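Local structure of cell wall binding protein cwp8 (Peptoclostridium difficile, 5J6Q) at residues Y517-G522 against A545-T550. The protein probably attaches to the bacterial cell wall through its three CWB2 modules, as a component of the S-layer of this bacterium. Numbering follows the deposited sequence.
Sequences YVAKDG and APIVLT. With SO4 (sulfate ion), chain H.
Tyr517 sets its ring edge against the loop that leads into strand 547-549: CE1 meets Ala545 CB at 3.7 Å, the methyl lying in the plane of the ring. A chi1 of -77° sets CG anti to the carbonyl carbon and sends the ring back toward Ala545, while its CB stays in contact with Ile547 CG1. At the far end of the ring, OH hydrogen-bonds Ser543 OG; a second bond, to O1 of a sulfate probably from the crystallisation liquor, is doubtful because that oxygen is modelled too close to the ring.

The backbones run parallel and are laced by four hydrogen bonds. Tyr517 N donates to Pro546 O and its own O accepts from Val548 N, the shortest of the four at 2.7 Å; Ala519 repeats the pattern, its N reaching Val548 O and its O taking Thr550 N.

On the sheet face that carries Tyr517, Ala519 and Leu549, Ile547 puts CG2 3.8 Å from Ala519 CB, and Leu549 CD2 approaches the same methyl at 4.1 Å. Helix 531-542 covers this side, with Ala540 against both Tyr517 and Ile547. On the opposite sheet face, Val518 has CG2 anti to its backbone N, which carries that methyl forward to Thr550 CG2, 3.9 Å away; Ile587 of helix 581-590 packs on Val518 and Val548.

Past the strand end, Asp521 turns in. Its CB rests on Leu549 CB at 3.9 Å, and with chi1 at 58° the carboxylate lies beside the Thr550 backbone, where OD1 accepts from Thr551 OG1 and Tyr523 N. Two outside bonds therefore help fix its rotation. Thr550 OG1 is held in turn by Lys499 NZ.

Strand 516-519, helix 531-542 and strand 547-549 form a beta-alpha-beta unit, here placing 547-549 at the border of the parallel sheet of a CWB2 module, with the Toprim-like fold.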
loop_
_atom_site.group_PDB
_atom_site.type_symbol
_atom_site.label_atom_id
_atom_site.label_comp_id
_atom_site.label_asym_id
_atom_site.label_seq_id
_atom_site.Cartn_x
_atom_site.Cartn_y
_atom_site.Cartn_z
ATOM N N TYR A 517 -3.114 -16.210 14.451
ATOM C CA TYR A 517 -1.936 -16.087 13.625
ATOM C C TYR A 517 -2.025 -17.190 12.481
ATOM O O TYR A 517 -2.665 -18.229 12.696
ATOM C CB TYR A 517 -0.741 -16.422 14.494
ATOM C CG TYR A 517 -0.370 -15.278 15.428
ATOM C CD1 TYR A 517 -1.076 -15.047 16.591
ATOM C CD2 TYR A 517 0.683 -14.424 15.134
ATOM C CE1 TYR A 517 -0.751 -14.009 17.450
ATOM C CE2 TYR A 517 1.018 -13.363 15.975
ATOM C CZ TYR A 517 0.290 -13.169 17.137
ATOM O OH TYR A 517 0.559 -12.114 17.941
ATOM N N VAL A 518 -1.361 -17.019 11.310
ATOM C CA VAL A 518 -1.444 -18.130 10.270
ATOM C C VAL A 518 -0.046 -18.301 9.648
ATOM O O VAL A 518 0.635 -17.287 9.442
ATOM C CB VAL A 518 -2.563 -17.759 9.230
ATOM C CG1 VAL A 518 -2.392 -16.383 8.623
ATOM C CG2 VAL A 518 -2.641 -18.782 8.108
ATOM N N ALA A 519 0.395 -19.562 9.357
ATOM C CA ALA A 519 1.714 -19.742 8.821
ATOM C C ALA A 519 1.746 -20.948 7.875
ATOM O O ALA A 519 0.870 -21.781 7.952
ATOM C CB ALA A 519 2.657 -20.001 10.001
ATOM N N LYS A 520 2.770 -21.095 7.041
ATOM C CA LYS A 520 2.706 -22.273 6.049
ATOM C C LYS A 520 2.740 -23.506 6.707
ATOM O O LYS A 520 3.439 -23.644 7.702
ATOM C CB LYS A 520 3.897 -22.106 5.120
ATOM C CG LYS A 520 3.579 -20.915 4.242
ATOM C CD LYS A 520 4.623 -20.782 3.099
ATOM C CE LYS A 520 5.816 -20.074 3.568
ATOM N NZ LYS A 520 6.862 -20.290 2.593
ATOM N N ASP A 521 2.023 -24.472 6.217
ATOM C CA ASP A 521 2.005 -25.802 6.856
ATOM C C ASP A 521 3.063 -26.857 6.345
ATOM O O ASP A 521 3.123 -27.960 6.848
ATOM C CB ASP A 521 0.598 -26.372 6.586
ATOM C CG ASP A 521 0.273 -26.449 5.047
ATOM O OD1 ASP A 521 1.182 -26.238 4.223
ATOM O OD2 ASP A 521 -0.882 -26.733 4.690
ATOM N N GLY A 522 3.832 -26.553 5.314
ATOM C CA GLY A 522 4.888 -27.497 4.920
ATOM C C GLY A 522 4.515 -28.338 3.702
ATOM O O GLY A 522 5.321 -29.099 3.220
ATOM N N ALA A 545 -2.771 -16.926 21.615
ATOM C CA ALA A 545 -3.520 -17.030 20.388
ATOM C C ALA A 545 -2.951 -18.257 19.631
ATOM O O ALA A 545 -1.821 -18.655 19.865
ATOM C CB ALA A 545 -3.256 -15.698 19.548
ATOM N N PRO A 546 -3.753 -18.878 18.780
ATOM C CA PRO A 546 -3.256 -20.058 18.039
ATOM C C PRO A 546 -2.542 -19.695 16.629
ATOM O O PRO A 546 -2.647 -18.588 16.115
ATOM C CB PRO A 546 -4.540 -20.811 17.763
ATOM C CG PRO A 546 -5.472 -19.663 17.346
ATOM C CD PRO A 546 -5.205 -18.685 18.565
ATOM N N ILE A 547 -1.863 -20.693 16.047
ATOM C CA ILE A 547 -1.254 -20.530 14.762
ATOM C C ILE A 547 -2.070 -21.482 13.846
ATOM O O ILE A 547 -2.075 -22.673 14.067
ATOM C CB ILE A 547 0.241 -20.879 14.728
ATOM C CG1 ILE A 547 1.019 -19.849 15.554
ATOM C CG2 ILE A 547 0.758 -20.858 13.145
ATOM C CD1 ILE A 547 2.562 -20.119 15.683
ATOM N N VAL A 548 -2.823 -20.940 12.914
ATOM C CA VAL A 548 -3.525 -21.804 11.973
ATOM C C VAL A 548 -2.407 -22.232 10.931
ATOM O O VAL A 548 -1.732 -21.353 10.387
ATOM C CB VAL A 548 -4.619 -20.931 11.294
ATOM C CG1 VAL A 548 -5.265 -21.652 10.046
ATOM C CG2 VAL A 548 -5.711 -20.586 12.354
ATOM N N LEU A 549 -2.220 -23.531 10.657
ATOM C CA LEU A 549 -1.169 -23.863 9.652
ATOM C C LEU A 549 -1.840 -24.147 8.306
ATOM O O LEU A 549 -2.647 -25.107 8.129
ATOM C CB LEU A 549 -0.407 -25.098 10.087
ATOM C CG LEU A 549 0.437 -24.875 11.347
ATOM C CD1 LEU A 549 0.983 -26.236 11.784
ATOM C CD2 LEU A 549 1.574 -23.818 11.136
ATOM N N THR A 550 -1.530 -23.246 7.336
ATOM C CA THR A 550 -2.033 -23.528 6.029
ATOM C C THR A 550 -1.166 -22.839 4.948
ATOM O O THR A 550 -0.610 -21.760 5.212
ATOM C CB THR A 550 -3.484 -23.024 5.859
ATOM O OG1 THR A 550 -4.048 -23.687 4.698
ATOM C CG2 THR A 550 -3.537 -21.569 5.594
HETATM S S SO4 H . 1.134 -9.280 16.214
HETATM O O1 SO4 H . 1.303 -10.615 15.623
HETATM O O2 SO4 H . 1.535 -8.204 15.114
HETATM O O3 SO4 H . -0.225 -8.915 16.727
HETATM O O4 SO4 H . 2.073 -9.514 17.288
#